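Telomere length regulator taz1 (Schizosaccharomyces pombe, PDB 4ZMI) binds double-stranded telomeric DNA and regulates telomere length and function, represented here by its helical domain. Local coordinates at residues L10-C15 against W88-D93; I76-I81 against L226-V231. One frame throughout, in Å; residues are numbered along the deposited sequence.

Contact 1 of 2, residues L10-C15 against W88-D93; sequences LLVNDC and WCLFED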
ATOM      1  N   LEU A  10       8.344 -20.103   3.054  1.00 65.01           N
ATOM      2  CA  LEU A  10       6.991 -20.536   3.442  1.00 68.36           C
ATOM      3  C   LEU A  10       5.888 -19.867   2.621  1.00 71.62           C
ATOM      4  O   LEU A  10       4.882 -20.507   2.322  1.00 79.58           O
ATOM      5  CB  LEU A  10       6.700 -20.249   4.912  1.00 70.40           C
ATOM      6  CG  LEU A  10       7.456 -20.958   6.031  1.00 83.55           C
ATOM      7  CD1 LEU A  10       6.984 -20.411   7.378  1.00 85.83           C
ATOM      8  CD2 LEU A  10       7.273 -22.482   5.961  1.00 87.40           C
ATOM      9  N   LEU A  11       6.055 -18.585   2.273  1.00 62.59           N
ATOM     10  CA  LEU A  11       4.999 -17.872   1.534  1.00 63.67           C
ATOM     11  C   LEU A  11       4.845 -18.478   0.141  1.00 69.81           C
ATOM     12  O   LEU A  11       3.734 -18.603  -0.362  1.00 68.14           O
ATOM     13  CB  LEU A  11       5.227 -16.336   1.470  1.00 57.14           C
ATOM     14  CG  LEU A  11       4.093 -15.490   0.848  1.00 69.29           C
ATOM     15  CD1 LEU A  11       2.780 -15.753   1.549  1.00 65.02           C
ATOM     16  CD2 LEU A  11       4.379 -13.963   0.826  1.00 66.59           C
ATOM     17  N   VAL A  12       5.959 -18.884  -0.464  1.00 73.39           N
ATOM     18  CA  VAL A  12       5.906 -19.572  -1.751  1.00 83.35           C
ATOM     19  C   VAL A  12       4.987 -20.800  -1.665  1.00 89.69           C
ATOM     20  O   VAL A  12       4.168 -21.042  -2.557  1.00 86.06           O
ATOM     21  CB  VAL A  12       7.320 -19.985  -2.223  1.00 82.00           C
ATOM     22  CG1 VAL A  12       7.275 -20.669  -3.599  1.00 76.87           C
ATOM     23  CG2 VAL A  12       8.245 -18.777  -2.255  1.00 76.03           C
ATOM     24  N   ASN A  13       5.110 -21.547  -0.570  1.00 94.15           N
ATOM     25  CA  ASN A  13       4.311 -22.759  -0.346  1.00 99.90           C
ATOM     26  C   ASN A  13       2.809 -22.495  -0.155  1.00101.01           C
ATOM     27  O   ASN A  13       1.978 -23.162  -0.760  1.00111.92           O
ATOM     28  CB  ASN A  13       4.859 -23.566   0.843  1.00101.11           C
ATOM     29  CG  ASN A  13       6.138 -24.334   0.505  1.00108.02           C
ATOM     30  OD1 ASN A  13       6.600 -24.324  -0.638  1.00113.41           O
ATOM     31  ND2 ASN A  13       6.714 -24.998   1.504  1.00105.66           N
ATOM     32  N   ASP A  14       2.463 -21.518   0.675  1.00 93.27           N
ATOM     33  CA  ASP A  14       1.063 -21.265   1.010  1.00 85.53           C
ATOM     34  C   ASP A  14       0.459 -20.159   0.181  1.00 84.87           C
ATOM     35  O   ASP A  14      -0.600 -19.618   0.515  1.00 88.77           O
ATOM     36  CB  ASP A  14       0.954 -20.878   2.470  1.00 80.10           C
ATOM     37  CG  ASP A  14       1.759 -21.781   3.352  1.00 86.85           C
ATOM     38  OD1 ASP A  14       1.927 -22.959   2.975  1.00 90.45           O
ATOM     39  OD2 ASP A  14       2.227 -21.312   4.409  1.00 90.20           O
ATOM     40  N   CYS A  15       1.133 -19.833  -0.909  1.00 90.19           N
ATOM     41  CA  CYS A  15       0.832 -18.624  -1.658  1.00 90.67           C
ATOM     42  C   CYS A  15      -0.586 -18.611  -2.193  1.00 94.89           C
ATOM     43  O   CYS A  15      -1.406 -17.770  -1.807  1.00 90.75           O
ATOM     44  CB  CYS A  15       1.824 -18.476  -2.805  1.00 87.74           C
ATOM     45  SG  CYS A  15       1.944 -16.817  -3.433  1.00111.36           S
ATOM     46  N   TRP A  88      13.473 -12.822  -6.319  1.00 62.82           N
ATOM     47  CA  TRP A  88      12.974 -12.950  -7.691  1.00 74.49           C
ATOM     48  C   TRP A  88      12.687 -14.416  -8.021  1.00 74.46           C
ATOM     49  O   TRP A  88      11.558 -14.780  -8.356  1.00 72.70           O
ATOM     50  CB  TRP A  88      14.006 -12.409  -8.677  1.00 85.17           C
ATOM     51  CG  TRP A  88      13.439 -11.921  -9.979  1.00101.61           C
ATOM     52  CD1 TRP A  88      12.182 -12.135 -10.475  1.00107.74           C
ATOM     53  CD2 TRP A  88      14.118 -11.112 -10.940  1.00106.82           C
ATOM     54  NE1 TRP A  88      12.042 -11.506 -11.689  1.00114.79           N
ATOM     55  CE2 TRP A  88      13.216 -10.870 -11.996  1.00114.85           C
ATOM     56  CE3 TRP A  88      15.403 -10.567 -11.009  1.00 98.38           C
ATOM     57  CZ2 TRP A  88      13.563 -10.107 -13.106  1.00113.23           C
ATOM     58  CZ3 TRP A  88      15.744  -9.812 -12.103  1.00 98.15           C
ATOM     59  CH2 TRP A  88      14.831  -9.589 -13.142  1.00107.24           C
ATOM     60  N   CYS A  89      13.711 -15.260  -7.888  1.00 75.64           N
ATOM     61  CA  CYS A  89      13.572 -16.674  -8.230  1.00 78.85           C
ATOM     62  C   CYS A  89      12.459 -17.321  -7.434  1.00 81.75           C
ATOM     63  O   CYS A  89      11.651 -18.067  -7.978  1.00 93.72           O
ATOM     64  CB  CYS A  89      14.875 -17.412  -7.981  1.00 77.92           C
ATOM     65  SG  CYS A  89      16.263 -16.630  -8.782  1.00 89.88           S
ATOM     66  N   LEU A  90      12.413 -17.024  -6.141  1.00 71.01           N
ATOM     67  CA  LEU A  90      11.357 -17.564  -5.301  1.00 70.97           C
ATOM     68  C   LEU A  90       9.965 -17.186  -5.783  1.00 74.84           C
ATOM     69  O   LEU A  90       9.054 -18.005  -5.689  1.00 80.30           O
ATOM     70  CB  LEU A  90      11.529 -17.128  -3.848  1.00 71.42           C
ATOM     71  CG  LEU A  90      12.590 -17.891  -3.053  1.00 77.16           C
ATOM     72  CD1 LEU A  90      12.903 -17.135  -1.794  1.00 77.38           C
ATOM     73  CD2 LEU A  90      12.118 -19.300  -2.715  1.00 75.46           C
ATOM     74  N   PHE A  91       9.791 -15.965  -6.299  1.00 74.10           N
ATOM     75  CA  PHE A  91       8.432 -15.448  -6.536  1.00 75.89           C
ATOM     76  C   PHE A  91       8.018 -15.144  -7.970  1.00 83.04           C
ATOM     77  O   PHE A  91       6.825 -15.000  -8.253  1.00 83.01           O
ATOM     78  CB  PHE A  91       8.159 -14.224  -5.667  1.00 69.90           C
ATOM     79  CG  PHE A  91       8.012 -14.546  -4.225  1.00 66.49           C
ATOM     80  CD1 PHE A  91       8.991 -14.174  -3.324  1.00 63.03           C
ATOM     81  CD2 PHE A  91       6.908 -15.240  -3.771  1.00 68.09           C
ATOM     82  CE1 PHE A  91       8.865 -14.469  -1.994  1.00 56.33           C
ATOM     83  CE2 PHE A  91       6.775 -15.548  -2.441  1.00 65.23           C
ATOM     84  CZ  PHE A  91       7.749 -15.170  -1.553  1.00 64.19           C
ATOM     85  N   GLU A  92       9.002 -15.035  -8.856  1.00 88.79           N
ATOM     86  CA  GLU A  92       8.793 -14.762 -10.282  1.00 95.08           C
ATOM     87  C   GLU A  92       7.546 -15.421 -10.916  1.00 93.31           C
ATOM     88  O   GLU A  92       6.925 -14.852 -11.806  1.00 85.60           O
ATOM     89  CB  GLU A  92      10.074 -15.150 -11.037  1.00104.41           C
ATOM     90  CG  GLU A  92       9.995 -15.202 -12.547  1.00109.66           C
ATOM     91  CD  GLU A  92      11.249 -15.819 -13.145  1.00113.52           C
ATOM     92  OE1 GLU A  92      11.158 -16.917 -13.743  1.00116.21           O
ATOM     93  OE2 GLU A  92      12.328 -15.206 -13.006  1.00115.24           O
ATOM     94  N   ASP A  93       7.173 -16.610 -10.445  1.00103.39           N
ATOM     95  CA  ASP A  93       6.006 -17.318 -10.979  1.00110.74           C
ATOM     96  C   ASP A  93       4.714 -16.837 -10.338  1.00108.04           C
ATOM     97  O   ASP A  93       3.651 -16.862 -10.959  1.00112.78           O
ATOM     98  CB  ASP A  93       6.123 -18.833 -10.739  1.00120.92           C
ATOM     99  CG  ASP A  93       6.824 -19.571 -11.875  1.00127.30           C
ATOM    100  OD1 ASP A  93       6.286 -19.577 -13.004  1.00126.92           O
ATOM    101  OD2 ASP A  93       7.893 -20.177 -11.630  1.00130.88           O
TER
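Val12 and Phe91 carry most of this contact, where helix 5-35, near its start, leans on the C-terminal end of helix 85-91. The tight part is a CH-pi contact: the Val12 methyl CG2 sits over one face of the Phe91 ring, 4.0 Å from the ring centroid and 30° off the ring normal. Its closest ring atom is Phe91 CE2, at 3.6 Å. With CG2 on the backbone-N side of Val12 and CG1 anti to that nitrogen (chi1 -178°), CG2 is the methyl that reaches the ring. Leu11 comes in from another direction, its CB lying at the ring edge, 4.1 Å from Phe91 CZ. Beyond the two segments, Trp3 meets the Phe91 ring with nearly parallel planes, Leu98 of helix 95-107 also touches Phe91, and Tyr69 packs on Leu11.

The Leu90 side is the looser one: less of this residue than of Phe91 is buried by segment 10-15, and Val12 CG2 lies 3.9 Å from Leu90 CD2. Val12 and Leu90 both remain partly exposed, whereas Leu11 and Phe91 are buried. Asp14, on another flank of its helix, turns to Tyr69, whose OH is hydrogen-bonded to Asp14 OD2. Between the two segments the side-chain contacts are all apolar, so cohesion should rest on dispersion and the hydrophobic effect, with a valine methyl fitted against an aromatic face.

Contact 2 of 2, residues I76-I81 against L226-V231; sequences IFFSYI and LEFKNV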
ATOM      1  N   ILE A  76       3.541  -6.563   0.626  1.00 53.46           N
ATOM      2  CA  ILE A  76       4.498  -7.130  -0.302  1.00 55.94           C
ATOM      3  C   ILE A  76       5.160  -6.045  -1.124  1.00 60.25           C
ATOM      4  O   ILE A  76       4.492  -5.130  -1.597  1.00 72.28           O
ATOM      5  CB  ILE A  76       3.783  -8.030  -1.299  1.00 64.44           C
ATOM      6  CG1 ILE A  76       3.081  -9.178  -0.574  1.00 66.20           C
ATOM      7  CG2 ILE A  76       4.766  -8.524  -2.349  1.00 66.26           C
ATOM      8  CD1 ILE A  76       4.027 -10.078   0.181  1.00 75.51           C
ATOM      9  N   PHE A  77       6.467  -6.159  -1.329  1.00 50.70           N
ATOM     10  CA  PHE A  77       7.191  -5.160  -2.088  1.00 48.19           C
ATOM     11  C   PHE A  77       7.761  -5.675  -3.379  1.00 54.92           C
ATOM     12  O   PHE A  77       8.795  -6.358  -3.395  1.00 53.54           O
ATOM     13  CB  PHE A  77       8.265  -4.538  -1.216  1.00 41.17           C
ATOM     14  CG  PHE A  77       7.694  -3.704  -0.132  1.00 50.37           C
ATOM     15  CD1 PHE A  77       7.326  -4.275   1.068  1.00 41.89           C
ATOM     16  CD2 PHE A  77       7.438  -2.353  -0.349  1.00 54.18           C
ATOM     17  CE1 PHE A  77       6.769  -3.507   2.069  1.00 49.49           C
ATOM     18  CE2 PHE A  77       6.885  -1.566   0.631  1.00 43.16           C
ATOM     19  CZ  PHE A  77       6.534  -2.141   1.857  1.00 36.92           C
ATOM     20  N   PHE A  78       7.088  -5.317  -4.467  1.00 47.32           N
ATOM     21  CA  PHE A  78       7.488  -5.779  -5.781  1.00 52.21           C
ATOM     22  C   PHE A  78       8.821  -5.188  -6.209  1.00 52.02           C
ATOM     23  O   PHE A  78       9.606  -5.846  -6.902  1.00 51.26           O
ATOM     24  CB  PHE A  78       6.378  -5.549  -6.806  1.00 62.44           C
ATOM     25  CG  PHE A  78       5.177  -6.428  -6.584  1.00 66.57           C
ATOM     26  CD1 PHE A  78       4.058  -5.946  -5.941  1.00 64.99           C
ATOM     27  CD2 PHE A  78       5.192  -7.754  -6.987  1.00 63.62           C
ATOM     28  CE1 PHE A  78       2.968  -6.758  -5.714  1.00 66.78           C
ATOM     29  CE2 PHE A  78       4.105  -8.566  -6.769  1.00 63.02           C
ATOM     30  CZ  PHE A  78       2.990  -8.072  -6.135  1.00 65.16           C
ATOM     31  N   SER A  79       9.111  -3.975  -5.764  1.00 46.53           N
ATOM     32  CA  SER A  79      10.429  -3.424  -6.047  1.00 50.69           C
ATOM     33  C   SER A  79      11.514  -4.256  -5.373  1.00 49.18           C
ATOM     34  O   SER A  79      12.580  -4.441  -5.925  1.00 51.74           O
ATOM     35  CB  SER A  79      10.542  -1.971  -5.592  1.00 52.01           C
ATOM     36  OG  SER A  79      10.377  -1.848  -4.191  1.00 52.67           O
ATOM     37  N   TYR A  80      11.235  -4.746  -4.174  1.00 43.42           N
ATOM     38  CA  TYR A  80      12.219  -5.516  -3.432  1.00 46.25           C
ATOM     39  C   TYR A  80      12.431  -6.884  -4.093  1.00 53.48           C
ATOM     40  O   TYR A  80      13.550  -7.279  -4.366  1.00 50.44           O
ATOM     41  CB  TYR A  80      11.731  -5.679  -2.001  1.00 43.46           C
ATOM     42  CG  TYR A  80      12.676  -6.379  -1.063  1.00 42.09           C
ATOM     43  CD1 TYR A  80      13.452  -5.660  -0.174  1.00 38.91           C
ATOM     44  CD2 TYR A  80      12.750  -7.756  -1.032  1.00 39.98           C
ATOM     45  CE1 TYR A  80      14.299  -6.284   0.704  1.00 48.97           C
ATOM     46  CE2 TYR A  80      13.617  -8.408  -0.156  1.00 51.56           C
ATOM     47  CZ  TYR A  80      14.384  -7.664   0.707  1.00 52.52           C
ATOM     48  OH  TYR A  80      15.213  -8.292   1.586  1.00 56.34           O
ATOM     49  N   ILE A  81      11.332  -7.580  -4.358  1.00 57.10           N
ATOM     50  CA  ILE A  81      11.338  -8.860  -5.037  1.00 56.34           C
ATOM     51  C   ILE A  81      12.010  -8.796  -6.404  1.00 65.43           C
ATOM     52  O   ILE A  81      12.721  -9.716  -6.780  1.00 62.66           O
ATOM     53  CB  ILE A  81       9.914  -9.374  -5.216  1.00 50.07           C
ATOM     54  CG1 ILE A  81       9.298  -9.671  -3.850  1.00 53.47           C
ATOM     55  CG2 ILE A  81       9.910 -10.603  -6.093  1.00 56.68           C
ATOM     56  CD1 ILE A  81       7.880 -10.165  -3.928  1.00 59.47           C
ATOM     57  N   LEU A 226      -6.844  -2.141  -8.125  1.00 84.33           N
ATOM     58  CA  LEU A 226      -7.342  -2.975  -9.211  1.00 87.81           C
ATOM     59  C   LEU A 226      -6.482  -2.845 -10.463  1.00 93.65           C
ATOM     60  O   LEU A 226      -6.132  -3.855 -11.066  1.00100.58           O
ATOM     61  CB  LEU A 226      -8.800  -2.652  -9.532  1.00 93.00           C
ATOM     62  CG  LEU A 226      -9.861  -3.243  -8.604  1.00 91.56           C
ATOM     63  CD1 LEU A 226     -11.227  -2.659  -8.914  1.00 90.93           C
ATOM     64  CD2 LEU A 226      -9.893  -4.747  -8.724  1.00 92.73           C
ATOM     65  N   GLU A 227      -6.148  -1.612 -10.854  1.00 92.19           N
ATOM     66  CA  GLU A 227      -5.197  -1.374 -11.945  1.00 99.01           C
ATOM     67  C   GLU A 227      -3.897  -2.120 -11.687  1.00106.04           C
ATOM     68  O   GLU A 227      -3.374  -2.798 -12.569  1.00108.38           O
ATOM     69  CB  GLU A 227      -4.834   0.104 -12.066  1.00103.34           C
ATOM     70  CG  GLU A 227      -5.977   1.078 -12.144  1.00109.24           C
ATOM     71  CD  GLU A 227      -5.478   2.505 -12.225  1.00112.46           C
ATOM     72  OE1 GLU A 227      -4.467   2.748 -12.920  1.00109.39           O
ATOM     73  OE2 GLU A 227      -6.086   3.379 -11.578  1.00116.99           O
ATOM     74  N   PHE A 228      -3.368  -1.950 -10.475  1.00108.22           N
ATOM     75  CA  PHE A 228      -2.148  -2.624 -10.038  1.00113.78           C
ATOM     76  C   PHE A 228      -2.311  -4.122 -10.301  1.00120.13           C
ATOM     77  O   PHE A 228      -1.411  -4.760 -10.840  1.00122.88           O
ATOM     78  CB  PHE A 228      -1.912  -2.336  -8.544  1.00108.75           C
ATOM     79  CG  PHE A 228      -0.473  -2.500  -8.071  1.00108.28           C
ATOM     80  CD1 PHE A 228      -0.029  -1.812  -6.948  1.00103.64           C
ATOM     81  CD2 PHE A 228       0.423  -3.347  -8.711  1.00109.78           C
ATOM     82  CE1 PHE A 228       1.272  -1.949  -6.482  1.00 97.46           C
ATOM     83  CE2 PHE A 228       1.740  -3.489  -8.239  1.00 99.26           C
ATOM     84  CZ  PHE A 228       2.153  -2.794  -7.128  1.00 95.67           C
ATOM     85  N   LYS A 229      -3.485  -4.660  -9.970  1.00124.81           N
ATOM     86  CA  LYS A 229      -3.738  -6.105 -10.034  1.00128.59           C
ATOM     87  C   LYS A 229      -3.730  -6.703 -11.448  1.00126.86           C
ATOM     88  O   LYS A 229      -3.618  -7.919 -11.607  1.00129.81           O
ATOM     89  CB  LYS A 229      -5.039  -6.475  -9.299  1.00134.43           C
ATOM     90  CG  LYS A 229      -5.073  -7.914  -8.767  1.00137.17           C
ATOM     91  CD  LYS A 229      -6.282  -8.194  -7.870  1.00136.17           C
ATOM     92  CE  LYS A 229      -7.557  -8.427  -8.672  1.00134.86           C
ATOM     93  NZ  LYS A 229      -8.675  -8.903  -7.806  1.00132.93           N
ATOM     94  N   ASN A 230      -3.850  -5.868 -12.474  1.00121.21           N
ATOM     95  CA  ASN A 230      -3.670  -6.377 -13.832  1.00119.41           C
ATOM     96  C   ASN A 230      -2.454  -5.774 -14.552  1.00113.87           C
ATOM     97  O   ASN A 230      -2.446  -5.620 -15.770  1.00113.61           O
ATOM     98  CB  ASN A 230      -4.963  -6.293 -14.661  1.00123.27           C
ATOM     99  CG  ASN A 230      -5.433  -4.871 -14.884  1.00125.67           C
ATOM    100  OD1 ASN A 230      -4.978  -3.945 -14.220  1.00126.80           O
ATOM    101  ND2 ASN A 230      -6.360  -4.693 -15.822  1.00126.65           N
ATOM    102  N   VAL A 231      -1.420  -5.457 -13.775  1.00105.15           N
ATOM    103  CA  VAL A 231      -0.142  -4.994 -14.310  1.00 95.49           C
ATOM    104  C   VAL A 231       0.963  -6.017 -14.011  1.00 97.30           C
ATOM    105  O   VAL A 231       1.053  -6.522 -12.896  1.00 97.36           O
ATOM    106  CB  VAL A 231       0.242  -3.633 -13.706  1.00 77.46           C
ATOM    107  CG1 VAL A 231       1.704  -3.310 -13.978  1.00 72.30           C
ATOM    108  CG2 VAL A 231      -0.649  -2.550 -14.252  1.00 73.78           C
TER
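Phe78 and Phe228 meet inside the all-helical TRF-family domain, joining the first turn of helix 78-83 to the last turn of helix 214-229. The backbones stay well apart, with Phe78 CA and Phe228 CA 11.0 Å from each other, and the two rings span the gap. From CB, which heads toward helix 214-229, the Phe78 side chain continues to CG, anti to its own carbonyl carbon (chi1 -69°). At the ring, CD1 is the atom that makes the contact across the segments, 3.9 Å from Phe228 CZ. Farther round, Ile76 CG2 lies 4.1 Å above the plane of the Phe78 ring, over one face and offset toward its rim. Lys99 makes a cation-pi contact with the same ring, and Leu98 and Gln102, also of helix 95-107, touch the Phe78 side chain.

Phe228 reaches in with CG anti to its backbone N (chi1 -158°), and its CZ and CE2 are the atoms that meet Phe78 CD1. Gln102 and Ile123 pack against the Phe228 side chain, so helices 95-107 and 118-130 both border the pair. The ring planes stand at 53° and the centroids are 5.8 Å apart, an oblique aromatic pair. Both phenylalanines are buried, so this small contact belongs to the core. Its second approach, just behind that of CZ, is Phe228 CE2 at 4.1 Å from Phe78 CD1.

In the fold
Contacts 1 and 2 lie about 14 Å apart, centre to centre, on the same side of the chain's centre; contact 1 is peripheral, about 20 Å from that centre, and contact 2 lies deeper, at about 10 Å. Their segments alternate along the chain, in the order 10-15, 76-81, 88-93, 226-231. The consecutive helices 78-83 and 85-91 connect them, one facing helix 214-229 and the other helix 5-35. The contacts touch directly: Phe91 CB lies 4.0 Å from Ile81 CG2, and Leu11 CD2 4.0 Å from Ile76 CD1. Apolar packing thus runs from the first helix, through the middle of the sequence, to the last helix of this helical domain.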